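Local coordinates for porin protein associated with imipenem resistance (Acinetobacter baumannii, PDB 4FUV) that forms an eight-stranded outer-membrane beta-barrel linked to imipenem resistance, and probably takes part in the uptake of ornithine and imipenem, at residues N72-L77 with L104-D109; G169-G174 with L214-V219; P176-V181 with R203-D208. All coordinates share one frame; numbering follows the deposited sequence.

Contact 1. Residues N72-L77 with L104-D109; sequences NNNVYL and LDNDYD. With C8E ((hydroxyethyloxy)tri(ethyloxy)octane), chain C.
N72–N74 and L104–N106 are partners in the antiparallel barrel wall, where strands 64-81 and 95-114 run side by side. N72 and N106 form a non-hydrogen-bonded pair, and three asparagine amides knit the strands together on the face they share with L104. The amide oxygen OD1 of N106 is gripped twice. N72 ND2 reaches it at 2.8 Å, almost straight (168°), in the carbonyl plane and on a lone pair; N74 ND2 also lies 2.8 Å from N106 OD1, tilted slightly from that plane. With CG anti to the carbonyl carbon (chi1 -52°), N74 turns its OD1 back across the strands to take the backbone N of D105 at 2.9 Å. The side chain thus stands in for a main-chain acceptor beside the weak N73 N to D105 O bond (2.9 Å). Asparagine suits these buried places because one uncharged group both donates and accepts. On the other face, CB of N73 packs 4.1 Å from CB of D105, the N73 amide oxygen bonds the hydroxyl of Y48, and V75 CG2 touches detergent carbon C7 at 3.6 Å. A polar, hydrogen-bonded interior behind a lipid-facing surface is typical of small outer-membrane beta-barrels.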
loop_
_atom_site.group_PDB
_atom_site.type_symbol
_atom_site.label_atom_id
_atom_site.label_comp_id
_atom_site.label_asym_id
_atom_site.label_seq_id
_atom_site.Cartn_x
_atom_site.Cartn_y
_atom_site.Cartn_z
ATOM N N ASN A 72 16.346 -25.887 -2.900
ATOM C CA ASN A 72 17.454 -25.545 -2.013
ATOM C C ASN A 72 18.224 -26.784 -1.544
ATOM O O ASN A 72 17.662 -27.875 -1.414
ATOM C CB ASN A 72 16.962 -24.735 -0.802
ATOM C CG ASN A 72 15.924 -23.677 -1.177
ATOM O OD1 ASN A 72 14.726 -23.962 -1.252
ATOM N ND2 ASN A 72 16.381 -22.450 -1.400
ATOM N N ASN A 73 19.515 -26.600 -1.296
ATOM C CA ASN A 73 20.380 -27.682 -0.846
ATOM C C ASN A 73 21.601 -27.064 -0.196
ATOM O O ASN A 73 22.683 -27.025 -0.777
ATOM C CB ASN A 73 20.786 -28.580 -2.021
ATOM C CG ASN A 73 21.434 -29.881 -1.565
ATOM O OD1 ASN A 73 21.027 -30.483 -0.565
ATOM N ND2 ASN A 73 22.451 -30.315 -2.291
ATOM N N ASN A 74 21.409 -26.571 1.019
ATOM C CA ASN A 74 22.421 -25.793 1.704
ATOM C C ASN A 74 22.861 -26.451 3.009
ATOM O O ASN A 74 22.026 -26.963 3.759
ATOM C CB ASN A 74 21.841 -24.422 2.004
ATOM C CG ASN A 74 21.256 -23.768 0.770
ATOM O OD1 ASN A 74 21.943 -23.588 -0.232
ATOM N ND2 ASN A 74 19.978 -23.427 0.833
ATOM N N VAL A 75 24.170 -26.443 3.260
ATOM C CA VAL A 75 24.725 -26.866 4.546
ATOM C C VAL A 75 25.467 -25.683 5.152
ATOM O O VAL A 75 26.301 -25.072 4.485
ATOM C CB VAL A 75 25.751 -28.015 4.394
ATOM C CG1 VAL A 75 26.334 -28.397 5.755
ATOM C CG2 VAL A 75 25.130 -29.212 3.720
ATOM N N TYR A 76 25.204 -25.375 6.417
ATOM C CA TYR A 76 25.844 -24.207 7.023
ATOM C C TYR A 76 26.444 -24.457 8.397
ATOM O O TYR A 76 25.965 -25.295 9.182
ATOM C CB TYR A 76 24.881 -23.010 7.058
ATOM C CG TYR A 76 23.694 -23.180 8.006
ATOM C CD1 TYR A 76 23.797 -22.831 9.357
ATOM C CD2 TYR A 76 22.472 -23.660 7.551
ATOM C CE1 TYR A 76 22.718 -22.978 10.229
ATOM C CE2 TYR A 76 21.387 -23.821 8.413
ATOM C CZ TYR A 76 21.519 -23.457 9.761
ATOM O OH TYR A 76 20.471 -23.585 10.652
ATOM N N LEU A 77 27.505 -23.724 8.682
ATOM C CA LEU A 77 28.101 -23.745 10.010
ATOM C C LEU A 77 28.269 -22.306 10.492
ATOM O O LEU A 77 29.018 -21.520 9.894
ATOM C CB LEU A 77 29.446 -24.459 9.986
ATOM C CG LEU A 77 30.148 -24.529 11.337
ATOM C CD1 LEU A 77 29.293 -25.314 12.337
ATOM C CD2 LEU A 77 31.521 -25.155 11.183
ATOM N N LEU A 104 26.267 -23.653 -0.644
ATOM C CA LEU A 104 24.989 -23.174 -1.145
ATOM C C LEU A 104 24.645 -23.793 -2.495
ATOM O O LEU A 104 25.512 -23.957 -3.340
ATOM C CB LEU A 104 25.038 -21.650 -1.308
ATOM C CG LEU A 104 25.223 -20.903 0.012
ATOM C CD1 LEU A 104 25.462 -19.443 -0.293
ATOM C CD2 LEU A 104 23.976 -21.088 0.862
ATOM N N ASP A 105 23.374 -24.116 -2.693
ATOM C CA ASP A 105 22.871 -24.560 -3.996
ATOM C C ASP A 105 21.394 -24.219 -4.013
ATOM O O ASP A 105 20.577 -24.929 -3.424
ATOM C CB ASP A 105 23.104 -26.070 -4.206
ATOM C CG ASP A 105 22.634 -26.568 -5.571
ATOM O OD1 ASP A 105 21.996 -25.819 -6.336
ATOM O OD2 ASP A 105 22.892 -27.744 -5.880
ATOM N N ASN A 106 21.059 -23.115 -4.673
ATOM C CA ASN A 106 19.692 -22.609 -4.679
ATOM C C ASN A 106 19.245 -22.241 -6.092
ATOM O O ASN A 106 19.877 -21.424 -6.753
ATOM C CB ASN A 106 19.578 -21.387 -3.760
ATOM C CG ASN A 106 19.964 -21.700 -2.313
ATOM O OD1 ASN A 106 19.128 -22.134 -1.514
ATOM N ND2 ASN A 106 21.232 -21.476 -1.973
ATOM N N ASP A 107 18.164 -22.856 -6.556
ATOM C CA ASP A 107 17.604 -22.507 -7.850
ATOM C C ASP A 107 16.261 -21.824 -7.684
ATOM O O ASP A 107 15.378 -22.322 -6.985
ATOM C CB ASP A 107 17.441 -23.751 -8.720
ATOM C CG ASP A 107 18.744 -24.490 -8.923
ATOM O OD1 ASP A 107 19.805 -23.834 -8.967
ATOM O OD2 ASP A 107 18.708 -25.731 -9.037
ATOM N N TYR A 108 16.122 -20.677 -8.332
ATOM C CA TYR A 108 14.850 -19.979 -8.416
ATOM C C TYR A 108 14.359 -19.981 -9.873
ATOM O O TYR A 108 15.137 -19.772 -10.805
ATOM C CB TYR A 108 15.007 -18.557 -7.879
ATOM C CG TYR A 108 15.565 -18.513 -6.471
ATOM C CD1 TYR A 108 16.938 -18.526 -6.233
ATOM C CD2 TYR A 108 14.718 -18.482 -5.373
ATOM C CE1 TYR A 108 17.448 -18.492 -4.921
ATOM C CE2 TYR A 108 15.214 -18.455 -4.081
ATOM C CZ TYR A 108 16.577 -18.462 -3.856
ATOM O OH TYR A 108 17.049 -18.438 -2.551
ATOM N N ASP A 109 13.074 -20.255 -10.063
ATOM C CA ASP A 109 12.456 -20.201 -11.381
ATOM C C ASP A 109 11.140 -19.438 -11.268
ATOM O O ASP A 109 10.115 -20.007 -10.891
ATOM C CB ASP A 109 12.215 -21.612 -11.925
ATOM C CG ASP A 109 11.555 -21.609 -13.299
ATOM O OD1 ASP A 109 10.307 -21.559 -13.367
ATOM O OD2 ASP A 109 12.281 -21.656 -14.316
HETATM C C1 C8E C . 23.223 -31.605 10.413
HETATM C C2 C8E C . 23.813 -31.233 9.054
HETATM C C3 C8E C . 23.831 -32.431 8.111
HETATM C C4 C8E C . 24.591 -32.151 6.816
HETATM C C5 C8E C . 23.718 -32.405 5.594
HETATM C C6 C8E C . 24.478 -32.993 4.406
HETATM C C7 C8E C . 23.893 -32.481 3.090
HETATM C C8 C8E C . 24.668 -32.995 1.883
HETATM O O9 C8E C . 24.386 -32.207 0.746
HETATM C C10 C8E C . 25.405 -31.273 0.463
#

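Contact 2. Residues G169-G174 with L214-V219; sequences GAYYTG and LPVGKV. With C8E ((hydroxyethyloxy)tri(ethyloxy)octane), chain D; C8E ((hydroxyethyloxy)tri(ethyloxy)octane), chain K.
Y171 and V216 meet where strands 162-172 and 213-224 pair antiparallel in the wall of the beta-barrel. The ring comes obliquely onto the valine, its CE2 only 3.3 Å from V216 CG2, while L214 CD2 approaches Y171 CD2 at 4.3 Å. These three side chains share one face of the wall. Y171 CG stands anti to its carbonyl carbon (chi1 -64°), which lays the ring across the neighbouring strand instead of along its own.

Behind the side chains runs a regular ladder. G169 and V216 exchange two backbone hydrogen bonds, as do Y171 and L214; the bond from L214 N to Y171 O is 2.8 Å long. Between them A170 and P215 form a non-hydrogen-bonded pair, a position where proline's missing N-H costs this pairing nothing. The small methyl of A170 lies over the backbone, with CB 4.0 Å from P215 CA. At the end of the strand, CG2 of T173 packs 3.9 Å from L214 CB, while its OG1 donates to G174 O.

Farther out, L104 and Y76 cover Y171 on the inner side, and the ring of Y149 meets it with planes about 40° apart. The opposite face is coated by detergent: Y172 CE2 lies 3.4 Å from C20 of one molecule, and the bare backbone of G217 lets C5 of another come within 3.6 Å of its N. Beyond the ladder, K218 carries its NZ to a salt bridge with E24 OE2 and a hydrogen bond with N49 OD1.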
loop_
_atom_site.group_PDB
_atom_site.type_symbol
_atom_site.label_atom_id
_atom_site.label_comp_id
_atom_site.label_asym_id
_atom_site.label_seq_id
_atom_site.Cartn_x
_atom_site.Cartn_y
_atom_site.Cartn_z
ATOM N N GLY A 169 19.989 -12.558 7.674
ATOM C CA GLY A 169 21.362 -12.297 7.299
ATOM C C GLY A 169 21.571 -12.324 5.799
ATOM O O GLY A 169 20.626 -12.139 5.011
ATOM N N ALA A 170 22.807 -12.581 5.391
ATOM C CA ALA A 170 23.099 -12.687 3.968
ATOM C C ALA A 170 24.392 -13.445 3.723
ATOM O O ALA A 170 25.342 -13.335 4.502
ATOM C CB ALA A 170 23.164 -11.279 3.324
ATOM N N TYR A 171 24.407 -14.226 2.652
ATOM C CA TYR A 171 25.609 -14.893 2.202
ATOM C C TYR A 171 26.247 -14.023 1.135
ATOM O O TYR A 171 25.548 -13.470 0.297
ATOM C CB TYR A 171 25.265 -16.269 1.607
ATOM C CG TYR A 171 24.663 -17.246 2.603
ATOM C CD1 TYR A 171 25.470 -17.961 3.484
ATOM C CD2 TYR A 171 23.295 -17.465 2.651
ATOM C CE1 TYR A 171 24.917 -18.871 4.395
ATOM C CE2 TYR A 171 22.737 -18.362 3.560
ATOM C CZ TYR A 171 23.550 -19.063 4.416
ATOM O OH TYR A 171 22.980 -19.954 5.304
ATOM N N TYR A 172 27.563 -13.881 1.179
ATOM C CA TYR A 172 28.273 -13.260 0.080
ATOM C C TYR A 172 28.536 -14.346 -0.950
ATOM O O TYR A 172 29.409 -15.190 -0.764
ATOM C CB TYR A 172 29.589 -12.649 0.545
ATOM C CG TYR A 172 30.488 -12.196 -0.595
ATOM C CD1 TYR A 172 30.032 -11.318 -1.572
ATOM C CD2 TYR A 172 31.799 -12.636 -0.680
ATOM C CE1 TYR A 172 30.869 -10.896 -2.613
ATOM C CE2 TYR A 172 32.645 -12.215 -1.711
ATOM C CZ TYR A 172 32.169 -11.356 -2.673
ATOM O OH TYR A 172 33.011 -10.960 -3.687
ATOM N N THR A 173 27.767 -14.313 -2.028
ATOM C CA THR A 173 27.789 -15.362 -3.042
ATOM C C THR A 173 28.380 -14.927 -4.374
ATOM O O THR A 173 28.723 -15.767 -5.215
ATOM C CB THR A 173 26.356 -15.814 -3.330
ATOM O OG1 THR A 173 25.578 -14.668 -3.696
ATOM C CG2 THR A 173 25.754 -16.427 -2.076
ATOM N N GLY A 174 28.488 -13.617 -4.580
ATOM C CA GLY A 174 28.742 -13.100 -5.913
ATOM C C GLY A 174 27.440 -13.197 -6.692
ATOM O O GLY A 174 26.481 -13.834 -6.224
ATOM N N LEU A 214 23.158 -13.024 -1.152
ATOM C CA LEU A 214 21.902 -13.748 -1.042
ATOM C C LEU A 214 21.337 -13.493 0.352
ATOM O O LEU A 214 21.883 -13.996 1.345
ATOM C CB LEU A 214 22.125 -15.251 -1.254
ATOM C CG LEU A 214 20.917 -16.168 -1.034
ATOM C CD1 LEU A 214 19.801 -15.841 -2.040
ATOM C CD2 LEU A 214 21.295 -17.672 -1.103
ATOM N N PRO A 215 20.252 -12.707 0.437
ATOM C CA PRO A 215 19.628 -12.380 1.725
ATOM C C PRO A 215 18.865 -13.584 2.261
ATOM O O PRO A 215 18.363 -14.387 1.473
ATOM C CB PRO A 215 18.654 -11.244 1.379
ATOM C CG PRO A 215 18.983 -10.838 -0.043
ATOM C CD PRO A 215 19.563 -12.053 -0.686
ATOM N N VAL A 216 18.785 -13.717 3.582
ATOM C CA VAL A 216 18.148 -14.878 4.200
ATOM C C VAL A 216 17.235 -14.449 5.334
ATOM O O VAL A 216 17.604 -13.617 6.158
ATOM C CB VAL A 216 19.197 -15.829 4.812
ATOM C CG1 VAL A 216 18.533 -17.106 5.301
ATOM C CG2 VAL A 216 20.262 -16.153 3.792
ATOM N N GLY A 217 16.037 -15.005 5.365
ATOM C CA GLY A 217 15.155 -14.851 6.502
ATOM C C GLY A 217 14.647 -16.223 6.904
ATOM O O GLY A 217 14.190 -16.985 6.046
ATOM N N LYS A 218 14.730 -16.550 8.190
ATOM C CA LYS A 218 14.210 -17.829 8.675
ATOM C C LYS A 218 13.562 -17.694 10.052
ATOM O O LYS A 218 13.907 -16.800 10.822
ATOM C CB LYS A 218 15.306 -18.920 8.677
ATOM C CG LYS A 218 16.514 -18.627 9.582
ATOM C CD LYS A 218 17.543 -19.779 9.555
ATOM C CE LYS A 218 18.013 -20.079 8.133
ATOM N NZ LYS A 218 19.181 -21.006 8.085
ATOM N N VAL A 219 12.611 -18.579 10.345
ATOM C CA VAL A 219 12.023 -18.686 11.677
ATOM C C VAL A 219 12.027 -20.160 12.083
ATOM O O VAL A 219 12.207 -21.036 11.235
ATOM C CB VAL A 219 10.586 -18.123 11.731
ATOM C CG1 VAL A 219 10.602 -16.610 11.549
ATOM C CG2 VAL A 219 9.702 -18.789 10.655
HETATM C C1 C8E D . 10.911 -13.187 10.107
HETATM C C2 C8E D . 12.356 -13.041 9.645
HETATM C C3 C8E D . 12.399 -12.530 8.210
HETATM C C5 C8E D . 14.622 -11.813 4.322
HETATM C C6 C8E D . 15.281 -11.407 3.009
HETATM C C7 C8E D . 14.363 -11.632 1.808
HETATM C C8 C8E D . 14.536 -13.006 1.165
HETATM O O9 C8E D . 14.663 -12.907 -0.243
HETATM C C10 C8E D . 15.208 -14.085 -0.807
HETATM C C11 C8E D . 15.037 -14.116 -2.325
HETATM O O12 C8E D . 16.218 -13.662 -2.949
HETATM C C13 C8E D . 16.444 -14.200 -4.236
HETATM C C14 C8E D . 17.781 -13.652 -4.717
HETATM O O15 C8E D . 18.030 -12.485 -3.959
HETATM C C16 C8E D . 18.325 -11.335 -4.723
HETATM C C17 C8E D . 19.024 -10.313 -3.835
HETATM O O18 C8E D . 18.257 -9.132 -3.803
HETATM C C8 C8E K . 31.223 -11.622 4.953
HETATM O O9 C8E K . 31.920 -10.842 3.982
HETATM C C10 C8E K . 33.074 -11.502 3.486
HETATM C C11 C8E K . 33.776 -10.617 2.462
HETATM O O12 C8E K . 35.146 -10.973 2.407
HETATM C C13 C8E K . 35.374 -12.088 1.560
HETATM O O15 C8E K . 35.416 -14.977 0.213
HETATM C C16 C8E K . 34.801 -16.065 -0.460
HETATM C C17 C8E K . 33.474 -15.556 -1.008
HETATM O O18 C8E K . 33.029 -16.386 -2.060
HETATM C C19 C8E K . 32.078 -15.717 -2.864
HETATM C C20 C8E K . 32.800 -14.816 -3.866
HETATM O O21 C8E K . 32.330 -15.041 -5.181
#

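Contact 3. Residues P176-V181 with R203-D208; sequences PTVKLV and RKIAND
V178 reaches from its strand to the helix segment 203-207, and every carbon of its side chain beyond CA finds a neighbour there. CB lies 4.1 Å from CG2 of I205. There the chain forks: CG1 sits between the backbone N and the carbonyl carbon (chi1 56°), which brings V178 CG1 to within 3.7 Å of A206 CB. The other branch, CG2, meets the methyl CG2 of I205 obliquely. A beta-branched valine suits this spot, offering two short prongs to two successive helix residues.

That same I205 methyl also receives P176, whose CG lies 3.8 Å away, the two side chains crossing at about a right angle. The contact joins strand 177-187 to helix 194-207, part of the connection that leads back to the closing barrel strand 213-224; it lies at the end of the barrel away from the chain termini, probably the extracellular side. L180 extends the apolar strip to V198 and A202, and M140 of the adjoining strand touches both P176 and I205.

No hydrogen bond crosses between the segments; what joins them is van der Waals packing, P176 CD lying also against I205 O. The backbone around 203-208 is tied from within: N207 ND2 bonds R203 O at 2.9 Å on a lone pair, and K204 O accepts D208 N at 2.7 Å. From outside, N175 ND2 bonds the backbone oxygens of I205 and D208.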
loop_
_atom_site.group_PDB
_atom_site.type_symbol
_atom_site.label_atom_id
_atom_site.label_comp_id
_atom_site.label_asym_id
_atom_site.label_seq_id
_atom_site.Cartn_x
_atom_site.Cartn_y
_atom_site.Cartn_z
ATOM N N PRO A 176 24.519 -14.405 -9.065
ATOM C CA PRO A 176 24.055 -15.738 -9.448
ATOM C C PRO A 176 24.144 -15.932 -10.952
ATOM O O PRO A 176 24.380 -14.970 -11.696
ATOM C CB PRO A 176 22.588 -15.720 -9.019
ATOM C CG PRO A 176 22.180 -14.283 -9.210
ATOM C CD PRO A 176 23.400 -13.474 -8.826
ATOM N N THR A 177 23.988 -17.174 -11.393
ATOM C CA THR A 177 23.798 -17.459 -12.807
ATOM C C THR A 177 22.364 -17.076 -13.125
ATOM O O THR A 177 21.474 -17.309 -12.315
ATOM C CB THR A 177 24.021 -18.958 -13.101
ATOM O OG1 THR A 177 25.415 -19.256 -12.973
ATOM C CG2 THR A 177 23.571 -19.313 -14.503
ATOM N N VAL A 178 22.120 -16.500 -14.293
ATOM C CA VAL A 178 20.797 -15.981 -14.582
ATOM C C VAL A 178 20.428 -16.165 -16.057
ATOM O O VAL A 178 21.264 -16.026 -16.943
ATOM C CB VAL A 178 20.674 -14.495 -14.139
ATOM C CG1 VAL A 178 21.749 -13.652 -14.792
ATOM C CG2 VAL A 178 19.292 -13.929 -14.432
ATOM N N LYS A 179 19.169 -16.511 -16.291
ATOM C CA LYS A 179 18.618 -16.690 -17.629
ATOM C C LYS A 179 17.206 -16.132 -17.574
ATOM O O LYS A 179 16.366 -16.594 -16.792
ATOM C CB LYS A 179 18.595 -18.167 -18.019
ATOM C CG LYS A 179 18.320 -18.424 -19.497
ATOM N N LEU A 180 16.975 -15.093 -18.361
ATOM C CA LEU A 180 15.683 -14.430 -18.433
ATOM C C LEU A 180 15.223 -14.501 -19.885
ATOM O O LEU A 180 16.014 -14.270 -20.784
ATOM C CB LEU A 180 15.841 -12.965 -18.030
ATOM C CG LEU A 180 15.212 -12.481 -16.737
ATOM C CD1 LEU A 180 15.489 -10.998 -16.546
ATOM C CD2 LEU A 180 13.722 -12.751 -16.779
ATOM N N VAL A 181 13.958 -14.836 -20.107
ATOM C CA VAL A 181 13.408 -14.926 -21.459
ATOM C C VAL A 181 11.941 -14.500 -21.441
ATOM O O VAL A 181 11.216 -14.777 -20.482
ATOM C CB VAL A 181 13.540 -16.359 -22.029
ATOM C CG1 VAL A 181 12.814 -17.354 -21.143
ATOM C CG2 VAL A 181 13.013 -16.429 -23.459
ATOM N N ARG A 203 21.195 -8.774 -17.276
ATOM C CA ARG A 203 22.532 -8.229 -17.066
ATOM C C ARG A 203 22.719 -7.568 -15.702
ATOM O O ARG A 203 23.783 -7.697 -15.101
ATOM C CB ARG A 203 22.923 -7.265 -18.189
ATOM C CG ARG A 203 23.186 -7.964 -19.507
ATOM N N LYS A 204 21.702 -6.858 -15.220
ATOM C CA LYS A 204 21.791 -6.237 -13.895
ATOM C C LYS A 204 21.973 -7.291 -12.826
ATOM O O LYS A 204 22.786 -7.141 -11.911
ATOM C CB LYS A 204 20.549 -5.399 -13.572
ATOM C CG LYS A 204 20.382 -4.143 -14.428
ATOM C CD LYS A 204 19.779 -3.013 -13.597
ATOM C CE LYS A 204 19.142 -1.922 -14.453
ATOM N NZ LYS A 204 19.980 -1.486 -15.603
ATOM N N ILE A 205 21.209 -8.366 -12.939
ATOM C CA ILE A 205 21.278 -9.421 -11.945
ATOM C C ILE A 205 22.636 -10.118 -12.009
ATOM O O ILE A 205 23.198 -10.495 -10.990
ATOM C CB ILE A 205 20.142 -10.434 -12.154
ATOM C CG1 ILE A 205 18.790 -9.738 -11.980
ATOM C CG2 ILE A 205 20.278 -11.614 -11.189
ATOM C CD1 ILE A 205 17.607 -10.637 -12.223
ATOM N N ALA A 206 23.173 -10.264 -13.212
ATOM C CA ALA A 206 24.452 -10.941 -13.373
ATOM C C ALA A 206 25.623 -10.064 -12.938
ATOM O O ALA A 206 26.724 -10.567 -12.754
ATOM C CB ALA A 206 24.640 -11.404 -14.833
ATOM N N ASN A 207 25.386 -8.762 -12.765
ATOM C CA ASN A 207 26.488 -7.813 -12.587
ATOM C C ASN A 207 26.395 -6.764 -11.461
ATOM O O ASN A 207 27.422 -6.316 -10.965
ATOM C CB ASN A 207 26.797 -7.103 -13.914
ATOM C CG ASN A 207 27.316 -8.058 -14.980
ATOM O OD1 ASN A 207 28.479 -8.465 -14.954
ATOM N ND2 ASN A 207 26.452 -8.430 -15.915
ATOM N N ASP A 208 25.193 -6.346 -11.078
ATOM C CA ASP A 208 25.068 -5.301 -10.059
ATOM C C ASP A 208 25.501 -5.775 -8.659
ATOM O O ASP A 208 25.340 -6.943 -8.308
ATOM C CB ASP A 208 23.648 -4.741 -10.023
ATOM C CG ASP A 208 23.293 -3.953 -11.289
ATOM O OD1 ASP A 208 24.131 -3.890 -12.219
ATOM O OD2 ASP A 208 22.167 -3.409 -11.359
#

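Contacts 1 and 2 belong to the barrel wall, their centres about 10 Å apart, and touch across the interior: L104 packs against Y171 and T173, Y108 against L214, and Y76 against K218. Contact 1 closes before contact 2 opens along the chain. Contact 3 falls between the two segments of contact 2, in the excursion that leaves after strand 162-172, runs out along strand 177-187, folds back as helix 194-207 and returns in strand 213-224. Its centre lies about 18 Å from each of the others. The polar and aromatic residues filling the barrel thus come from strands far apart in sequence, while the helix packs near one end of it.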